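Local structure of hyperosmolarity resistance protein Emb (Staphylococcus epidermidis, 6GV5) at residues T105-S108 with T109-N112; R40-V43 with A44-L47. The protein mediates adherence of Staphylococcus epidermidis to surface-immobilized fibronectin, as part of a giant extracellular matrix binding protein. All blocks are in the same frame, centred on the assembly; numbering follows the deposited sequence.

Contact 1: residues T105-S108 with T109-N112; sequences TISS and TDIN
Ser107 OG accepts two hydrogen bonds, from Thr109 OG1 and from Asp110 N. Among the side-chain hydrogen bonds, Thr109 OG1 donates to Ser107 OG over 2.8 Å; at chi1 50° this hydroxyl is held between its own backbone N and carbonyl carbon, facing back toward the serine. Asp110 N supplies the second bond, 3.3 Å to Ser107 OG and nearly straight at 167°. That bond makes Ser107 the N-cap of helix 108-123, the last helix of the FIVAR region. Just ahead of the cap, Thr105 OG1 accepts from Ser107 N at 3.0 Å, an ST turn, and donates weakly to Asp110 OD2, 3.4 Å away. The Asp110 carboxylate thus lies beside the helix start, where the helix dipole would probably stabilise its negative charge.

Backbone bonds begin the helix: Ile111 N bonds to Ser107 O, and Asn112 N reaches Ser108 O at 2.8 Å. Apolar contact is slight by comparison, with Thr105 CG2 3.8 Å from Ile111 CD1 as the two side chains pass in opposite directions. Ile111 is buried against Lys56 and Met57 of helix 40-65, and Asn112 OD1 takes a hydrogen bond from Lys56 NZ.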
loop_
_atom_site.group_PDB
_atom_site.type_symbol
_atom_site.label_atom_id
_atom_site.label_comp_id
_atom_site.label_asym_id
_atom_site.label_seq_id
_atom_site.Cartn_x
_atom_site.Cartn_y
_atom_site.Cartn_z
ATOM N N THR A 105 -6.728 -0.313 -5.719
ATOM C CA THR A 105 -7.367 -0.846 -4.527
ATOM C C THR A 105 -7.001 0.004 -3.316
ATOM O O THR A 105 -5.851 0.420 -3.142
ATOM C CB THR A 105 -6.951 -2.301 -4.294
ATOM O OG1 THR A 105 -7.542 -2.778 -3.081
ATOM C CG2 THR A 105 -5.432 -2.427 -4.211
ATOM N N ILE A 106 -8.001 0.295 -2.492
ATOM C CA ILE A 106 -7.776 0.881 -1.181
ATOM C C ILE A 106 -8.093 -0.131 -0.082
ATOM O O ILE A 106 -8.351 0.249 1.059
ATOM C CB ILE A 106 -8.576 2.182 -0.999
ATOM C CG1 ILE A 106 -10.037 1.969 -1.389
ATOM C CG2 ILE A 106 -7.945 3.303 -1.825
ATOM C CD1 ILE A 106 -10.987 2.946 -0.730
ATOM N N SER A 107 -8.075 -1.420 -0.427
ATOM C CA SER A 107 -8.333 -2.495 0.521
ATOM C C SER A 107 -7.014 -2.916 1.153
ATOM O O SER A 107 -6.140 -3.466 0.475
ATOM C CB SER A 107 -8.994 -3.686 -0.163
ATOM O OG SER A 107 -8.936 -4.827 0.674
ATOM N N SER A 108 -6.876 -2.666 2.453
ATOM C CA SER A 108 -5.648 -3.031 3.146
ATOM C C SER A 108 -5.452 -4.540 3.172
ATOM O O SER A 108 -4.311 -5.014 3.182
ATOM C CB SER A 108 -5.663 -2.468 4.567
ATOM O OG SER A 108 -6.811 -2.909 5.271
ATOM N N THR A 109 -6.541 -5.311 3.167
ATOM C CA THR A 109 -6.401 -6.764 3.175
ATOM C C THR A 109 -5.814 -7.266 1.862
ATOM O O THR A 109 -4.987 -8.185 1.864
ATOM C CB THR A 109 -7.750 -7.430 3.448
ATOM O OG1 THR A 109 -8.748 -6.891 2.573
ATOM C CG2 THR A 109 -8.152 -7.195 4.892
ATOM N N ASP A 110 -6.241 -6.690 0.734
ATOM C CA ASP A 110 -5.651 -7.046 -0.551
ATOM C C ASP A 110 -4.164 -6.713 -0.577
ATOM O O ASP A 110 -3.345 -7.497 -1.078
ATOM C CB ASP A 110 -6.366 -6.313 -1.690
ATOM C CG ASP A 110 -7.796 -6.786 -1.893
ATOM O OD1 ASP A 110 -8.078 -7.977 -1.642
ATOM O OD2 ASP A 110 -8.636 -5.959 -2.315
ATOM N N ILE A 111 -3.800 -5.535 -0.061
ATOM C CA ILE A 111 -2.393 -5.152 0.014
ATOM C C ILE A 111 -1.634 -6.111 0.920
ATOM O O ILE A 111 -0.541 -6.587 0.587
ATOM C CB ILE A 111 -2.260 -3.701 0.509
ATOM C CG1 ILE A 111 -2.983 -2.744 -0.435
ATOM C CG2 ILE A 111 -0.791 -3.321 0.670
ATOM C CD1 ILE A 111 -2.489 -2.777 -1.840
ATOM N N ASN A 112 -2.201 -6.411 2.088
ATOM C CA ASN A 112 -1.499 -7.278 3.022
ATOM C C ASN A 112 -1.278 -8.653 2.409
ATOM O O ASN A 112 -0.213 -9.254 2.589
ATOM C CB ASN A 112 -2.273 -7.387 4.336
ATOM C CG ASN A 112 -1.426 -7.950 5.457
ATOM O OD1 ASN A 112 -0.419 -7.354 5.846
ATOM N ND2 ASN A 112 -1.821 -9.107 5.975
#

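Contact 2: residues R40-V43 with A44-L47; sequences RANV and AKQL
Lys45 lays its aliphatic chain past the Ala41 carbonyl and over to the side-chain amide of Asn42, its CG coming within 3.2 Å of Ala41 O. The setting is the first two turns of helix 40-65, in the GA-module part of the chain, where an i to i+3 side-chain pair is added to the regular i to i+4 backbone ladder. Four consecutive bonds of 2.9 to 3.0 Å define that ladder, as expected for an undistorted alpha-helix: Ala44 N to Arg40 O, Lys45 N to Ala41 O, Gln46 N to Asn42 O and Leu47 N to Val43 O.

The side chains divide by direction. Val43 is buried and packs on Leu5 of helix 2-18, the same helix whose Gln15 meets Leu47. With CG anti to its carbonyl carbon, Gln46 brings CG to 3.4 Å from Asn42 O; the bend at chi2 then turns the amide away, and the side chain also touches Ile33 and Ile34 of helix 24-35. Helix 40-65 therefore meets both earlier helices here, consistent with the three-helix bundle of GA modules. Ala41, Ala44 and Lys45 lie on exposed positions, and Ala44 CB rests 3.6 Å from both Arg40 O and Ala41 O.

The helix start has a further bond, from Asn42 N to Ser39 OG. On the polar pair, Asn42 CG and Lys45 CG both stand anti to their own carbonyl carbons (chi1 -79° and -64°), and the lysine stays extended from there to its ammonium. Its CD passes 3.6 Å from Asn42 OD1, and Lys45 NZ then donates to Asn42 OD1 at 3.1 Å, meeting the amide oxygen nearly head-on, with a C=O...N angle of 166°.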
loop_
_atom_site.group_PDB
_atom_site.type_symbol
_atom_site.label_atom_id
_atom_site.label_comp_id
_atom_site.label_asym_id
_atom_site.label_seq_id
_atom_site.Cartn_x
_atom_site.Cartn_y
_atom_site.Cartn_z
ATOM N N ARG A 40 -18.095 14.236 11.470
ATOM C CA ARG A 40 -16.682 14.239 11.830
ATOM C C ARG A 40 -16.227 12.861 12.292
ATOM O O ARG A 40 -15.089 12.456 12.026
ATOM C CB ARG A 40 -16.421 15.285 12.911
ATOM C CG ARG A 40 -16.395 16.711 12.384
ATOM C CD ARG A 40 -16.210 17.700 13.516
ATOM N NE ARG A 40 -17.418 17.806 14.330
ATOM C CZ ARG A 40 -17.443 18.288 15.567
ATOM N NH1 ARG A 40 -16.326 18.708 16.144
ATOM N NH2 ARG A 40 -18.594 18.349 16.223
ATOM N N ALA A 41 -17.091 12.126 12.992
ATOM C CA ALA A 41 -16.730 10.772 13.390
ATOM C C ALA A 41 -16.393 9.921 12.172
ATOM O O ALA A 41 -15.406 9.175 12.180
ATOM C CB ALA A 41 -17.869 10.141 14.195
ATOM N N ASN A 42 -17.190 10.034 11.107
ATOM C CA ASN A 42 -16.941 9.241 9.908
ATOM C C ASN A 42 -15.687 9.712 9.185
ATOM O O ASN A 42 -14.959 8.899 8.599
ATOM C CB ASN A 42 -18.147 9.305 8.970
ATOM C CG ASN A 42 -19.273 8.391 9.408
ATOM O OD1 ASN A 42 -19.065 7.444 10.166
ATOM N ND2 ASN A 42 -20.480 8.667 8.921
ATOM N N VAL A 43 -15.420 11.020 9.200
ATOM C CA VAL A 43 -14.177 11.523 8.622
ATOM C C VAL A 43 -12.985 10.922 9.350
ATOM O O VAL A 43 -12.002 10.508 8.726
ATOM C CB VAL A 43 -14.136 13.062 8.663
ATOM C CG1 VAL A 43 -12.753 13.572 8.266
ATOM C CG2 VAL A 43 -15.207 13.641 7.746
ATOM N N ALA A 44 -13.057 10.853 10.680
ATOM C CA ALA A 44 -11.947 10.301 11.453
ATOM C C ALA A 44 -11.758 8.818 11.165
ATOM O O ALA A 44 -10.622 8.335 11.109
ATOM C CB ALA A 44 -12.184 10.527 12.948
ATOM N N LYS A 45 -12.860 8.081 10.994
ATOM C CA LYS A 45 -12.764 6.667 10.649
ATOM C C LYS A 45 -12.055 6.489 9.315
ATOM O O LYS A 45 -11.173 5.634 9.166
ATOM C CB LYS A 45 -14.154 6.035 10.587
ATOM C CG LYS A 45 -14.915 6.008 11.899
ATOM C CD LYS A 45 -16.351 5.543 11.674
ATOM C CE LYS A 45 -17.216 5.759 12.908
ATOM N NZ LYS A 45 -18.663 5.547 12.613
ATOM N N GLN A 46 -12.437 7.293 8.321
ATOM C CA GLN A 46 -11.826 7.174 7.001
ATOM C C GLN A 46 -10.372 7.626 7.018
ATOM O O GLN A 46 -9.543 7.053 6.302
ATOM C CB GLN A 46 -12.636 7.974 5.983
ATOM C CG GLN A 46 -14.018 7.399 5.719
ATOM C CD GLN A 46 -13.960 5.978 5.188
ATOM O OE1 GLN A 46 -13.010 5.604 4.494
ATOM N NE2 GLN A 46 -14.967 5.176 5.517
ATOM N N LEU A 47 -10.039 8.639 7.824
ATOM C CA LEU A 47 -8.642 9.045 7.952
ATOM C C LEU A 47 -7.823 7.957 8.632
ATOM O O LEU A 47 -6.677 7.702 8.244
ATOM C CB LEU A 47 -8.545 10.355 8.733
ATOM C CG LEU A 47 -7.130 10.865 8.997
ATOM C CD1 LEU A 47 -6.389 11.176 7.695
ATOM C CD2 LEU A 47 -7.172 12.096 9.894
#

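How the contacts relate
Both contacts are local and lie mainly at the surface, each with a single buried residue, Ile111 in contact 1 and Val43 in contact 2. Contact 1 is where a loop becomes helix 108-123, so a serine hydroxyl accepts from Asp110 N, an amide at the helix start, and a threonine hydroxyl closes the turn before it. Contact 2 lies wholly on helix 40-65, where main-chain carbonyls serve the amides and the side-chain bond is an addition. Helix 40-65 is common to both: it carries contact 2 near its start and, farther along, receives Ile111 of contact 1. The centres are 19 Å apart and the nearest atoms about 6 Å, without touching.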